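Long-range contact in flagellar pocket-related cytoskeletal protein (Trypanosoma brucei, PDB 6SJQ), which probably serves the trypanosome flagellar pocket collar through protein binding by this ubiquitin-fold N-terminal domain and, as a whole protein, may bind calcium: residues A[4-12]-A[21-29]. Residues are numbered along the deposited sequence; the frame is centred on the assembly and turned at random.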
loop_
_atom_site.group_PDB
_atom_site.type_symbol
_atom_site.label_atom_id
_atom_site.label_comp_id
_atom_site.label_asym_id
_atom_site.label_seq_id
_atom_site.Cartn_x
_atom_site.Cartn_y
_atom_site.Cartn_z
ATOM N N MET A 4 3.193 -8.164 -19.718
ATOM C CA MET A 4 1.778 -8.494 -19.956
ATOM C C MET A 4 0.841 -7.654 -19.079
ATOM O O MET A 4 -0.086 -7.014 -19.580
ATOM C CB MET A 4 1.532 -9.982 -19.721
ATOM C CG MET A 4 0.212 -10.501 -20.288
ATOM S SD MET A 4 0.021 -12.248 -19.901
ATOM C CE MET A 4 -0.224 -12.110 -18.122
ATOM N N ALA A 5 1.084 -7.658 -17.771
ATOM C CA ALA A 5 0.352 -6.764 -16.872
ATOM C C ALA A 5 1.373 -5.809 -16.270
ATOM O O ALA A 5 2.577 -6.081 -16.311
ATOM C CB ALA A 5 -0.348 -7.549 -15.782
ATOM N N PHE A 6 0.907 -4.686 -15.733
ATOM C CA PHE A 6 1.791 -3.735 -15.073
ATOM C C PHE A 6 1.655 -3.937 -13.564
ATOM O O PHE A 6 0.553 -3.795 -13.012
ATOM C CB PHE A 6 1.363 -2.311 -15.450
ATOM C CG PHE A 6 2.325 -1.246 -15.009
ATOM C CD1 PHE A 6 2.346 -0.805 -13.688
ATOM C CD2 PHE A 6 3.215 -0.679 -15.922
ATOM C CE1 PHE A 6 3.235 0.182 -13.276
ATOM C CE2 PHE A 6 4.104 0.328 -15.521
ATOM C CZ PHE A 6 4.108 0.758 -14.186
ATOM N N LEU A 7 2.779 -4.223 -12.894
ATOM C CA LEU A 7 2.755 -4.541 -11.467
ATOM C C LEU A 7 3.325 -3.385 -10.668
ATOM O O LEU A 7 4.242 -2.703 -11.129
ATOM C CB LEU A 7 3.583 -5.800 -11.174
ATOM C CG LEU A 7 3.112 -6.980 -12.038
ATOM C CD1 LEU A 7 4.048 -8.177 -11.936
ATOM C CD2 LEU A 7 1.736 -7.365 -11.624
ATOM N N VAL A 8 2.757 -3.169 -9.480
ATOM C CA VAL A 8 3.308 -2.223 -8.520
ATOM C C VAL A 8 3.331 -2.903 -7.149
ATOM O O VAL A 8 2.372 -3.565 -6.792
ATOM C CB VAL A 8 2.432 -0.954 -8.428
ATOM C CG1 VAL A 8 3.062 0.047 -7.469
ATOM C CG2 VAL A 8 2.257 -0.318 -9.816
ATOM N N GLN A 9 4.411 -2.754 -6.382
ATOM C CA GLN A 9 4.434 -3.259 -4.996
ATOM C C GLN A 9 3.999 -2.133 -4.088
ATOM O O GLN A 9 4.525 -1.024 -4.195
ATOM C CB GLN A 9 5.846 -3.674 -4.588
ATOM C CG GLN A 9 6.487 -4.721 -5.479
ATOM C CD GLN A 9 7.918 -4.990 -5.066
ATOM O OE1 GLN A 9 8.168 -5.688 -4.076
ATOM N NE2 GLN A 9 8.871 -4.396 -5.792
ATOM N N VAL A 10 3.016 -2.378 -3.220
ATOM C CA VAL A 10 2.545 -1.337 -2.308
ATOM C C VAL A 10 2.678 -1.803 -0.855
ATOM O O VAL A 10 2.134 -2.851 -0.466
ATOM C CB VAL A 10 1.096 -0.942 -2.627
ATOM C CG1 VAL A 10 0.763 0.356 -1.962
ATOM C CG2 VAL A 10 0.920 -0.793 -4.132
ATOM N N ALA A 11 3.417 -1.031 -0.067
ATOM C CA ALA A 11 3.655 -1.378 1.317
ATOM C C ALA A 11 3.004 -0.379 2.265
ATOM O O ALA A 11 2.779 0.788 1.919
ATOM C CB ALA A 11 5.169 -1.472 1.593
ATOM N N ALA A 12 2.686 -0.865 3.468
ATOM C CA ALA A 12 2.167 -0.016 4.538
ATOM C C ALA A 12 2.399 -0.684 5.887
ATOM O O ALA A 12 2.673 -1.889 5.955
ATOM C CB ALA A 12 0.665 0.264 4.341
ATOM N N PHE A 21 2.124 -5.662 -0.759
ATOM C CA PHE A 21 1.258 -6.324 -1.732
ATOM C C PHE A 21 1.641 -6.053 -3.184
ATOM O O PHE A 21 1.965 -4.912 -3.572
ATOM C CB PHE A 21 -0.202 -5.887 -1.524
ATOM C CG PHE A 21 -0.803 -6.360 -0.230
ATOM C CD1 PHE A 21 -0.563 -7.645 0.236
ATOM C CD2 PHE A 21 -1.631 -5.521 0.514
ATOM C CE1 PHE A 21 -1.128 -8.083 1.421
ATOM C CE2 PHE A 21 -2.192 -5.944 1.702
ATOM C CZ PHE A 21 -1.952 -7.241 2.151
ATOM N N GLU A 22 1.591 -7.110 -3.993
ATOM C CA GLU A 22 1.751 -6.976 -5.443
ATOM C C GLU A 22 0.394 -6.652 -6.048
ATOM O O GLU A 22 -0.532 -7.469 -5.967
ATOM C CB GLU A 22 2.262 -8.308 -5.996
ATOM C CG GLU A 22 2.697 -8.283 -7.432
ATOM C CD GLU A 22 3.198 -9.650 -7.856
ATOM O OE1 GLU A 22 4.349 -9.995 -7.509
ATOM O OE2 GLU A 22 2.424 -10.387 -8.497
ATOM N N LEU A 23 0.239 -5.457 -6.623
ATOM C CA LEU A 23 -1.026 -5.083 -7.256
ATOM C C LEU A 23 -0.826 -5.154 -8.756
ATOM O O LEU A 23 0.228 -4.758 -9.266
ATOM C CB LEU A 23 -1.434 -3.666 -6.830
ATOM C CG LEU A 23 -1.639 -3.441 -5.326
ATOM C CD1 LEU A 23 -2.255 -2.061 -5.110
ATOM C CD2 LEU A 23 -2.560 -4.514 -4.740
ATOM N N SER A 24 -1.807 -5.696 -9.473
ATOM C CA SER A 24 -1.712 -5.884 -10.924
ATOM C C SER A 24 -2.694 -4.968 -11.653
ATOM O O SER A 24 -3.836 -4.792 -11.210
ATOM C CB SER A 24 -2.016 -7.342 -11.307
ATOM O OG SER A 24 -1.056 -8.239 -10.775
ATOM N N PHE A 25 -2.255 -4.377 -12.764
ATOM C CA PHE A 25 -3.121 -3.530 -13.577
ATOM C C PHE A 25 -2.905 -3.863 -15.055
ATOM O O PHE A 25 -1.841 -4.361 -15.427
ATOM C CB PHE A 25 -2.812 -2.049 -13.344
ATOM C CG PHE A 25 -2.854 -1.632 -11.897
ATOM C CD1 PHE A 25 -1.727 -1.760 -11.089
ATOM C CD2 PHE A 25 -4.031 -1.155 -11.338
ATOM C CE1 PHE A 25 -1.762 -1.399 -9.743
ATOM C CE2 PHE A 25 -4.082 -0.775 -9.989
ATOM C CZ PHE A 25 -2.943 -0.896 -9.188
ATOM N N PRO A 26 -3.903 -3.592 -15.910
ATOM C CA PRO A 26 -3.723 -3.838 -17.353
ATOM C C PRO A 26 -2.613 -2.998 -18.000
ATOM O O PRO A 26 -2.017 -3.425 -18.986
ATOM C CB PRO A 26 -5.078 -3.439 -17.952
ATOM C CG PRO A 26 -6.051 -3.628 -16.834
ATOM C CD PRO A 26 -5.297 -3.237 -15.580
ATOM N N SER A 27 -2.345 -1.818 -17.454
ATOM C CA SER A 27 -1.249 -0.981 -17.919
ATOM C C SER A 27 -0.966 -0.025 -16.783
ATOM O O SER A 27 -1.629 -0.114 -15.739
ATOM C CB SER A 27 -1.613 -0.221 -19.205
ATOM O OG SER A 27 -2.559 0.808 -18.952
ATOM N N ARG A 28 -0.020 0.890 -16.956
ATOM C CA ARG A 28 0.353 1.801 -15.867
ATOM C C ARG A 28 -0.878 2.505 -15.318
ATOM O O ARG A 28 -1.594 3.178 -16.072
ATOM C CB ARG A 28 1.363 2.845 -16.353
ATOM C CG ARG A 28 1.602 3.960 -15.339
ATOM C CD ARG A 28 2.640 4.955 -15.837
ATOM N NE ARG A 28 3.720 4.283 -16.555
ATOM C CZ ARG A 28 4.927 4.803 -16.744
ATOM N NH1 ARG A 28 5.220 6.001 -16.251
ATOM N NH2 ARG A 28 5.847 4.116 -17.404
ATOM N N PRO A 29 -1.166 2.329 -14.015
ATOM C CA PRO A 29 -2.383 2.957 -13.494
ATOM C C PRO A 29 -2.235 4.454 -13.273
ATOM O O PRO A 29 -1.125 4.970 -13.138
ATOM C CB PRO A 29 -2.587 2.257 -12.145
ATOM C CG PRO A 29 -1.156 1.919 -11.698
ATOM C CD PRO A 29 -0.410 1.589 -12.979
#
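With chi1 at -171°, the ring of F6 swings away from its own backbone N and lies against residues 27-29, where R28 CA sits over one ring face, 3.7 Å from the centroid, in a CH-pi contact. P29 CD packs against F6 CD1 at 3.7 Å, the two side chains nearly perpendicular, while P29 CG lies 3.7 Å above the plane of the F25 ring, over its centre. F25, with CG beside its backbone N (chi1 -54°), brings its ring edge to F6 O and leaves CE1 4.2 Å from V8 CG2, an oblique and looser apolar contact. Further along the same face, V10 CG2 meets L23 CD1 at 3.6 Å. Beneath these side chains the backbones pair antiparallel: F6 with F25, V8 with L23 and V10 with F21 each exchange two hydrogen bonds, the straightest being F21 N to V10 O (2.8 Å, 176°). Between them, L7 faces S24 and Q9 faces E22 as non-hydrogen-bonded pairs on the other face, where E22 OE2 is salt-bridged to K111 and OE1 hydrogen-bonds Y86 OH, while Q9 NE2 donates to Y86 O. Strand 87-92 flanks 6-14, and helix 31-49 packs on F21, L23 and F25. The pairing illustrates the N-terminal beta hairpin of the ubiquitin fold, whose apolar face packs on the helix.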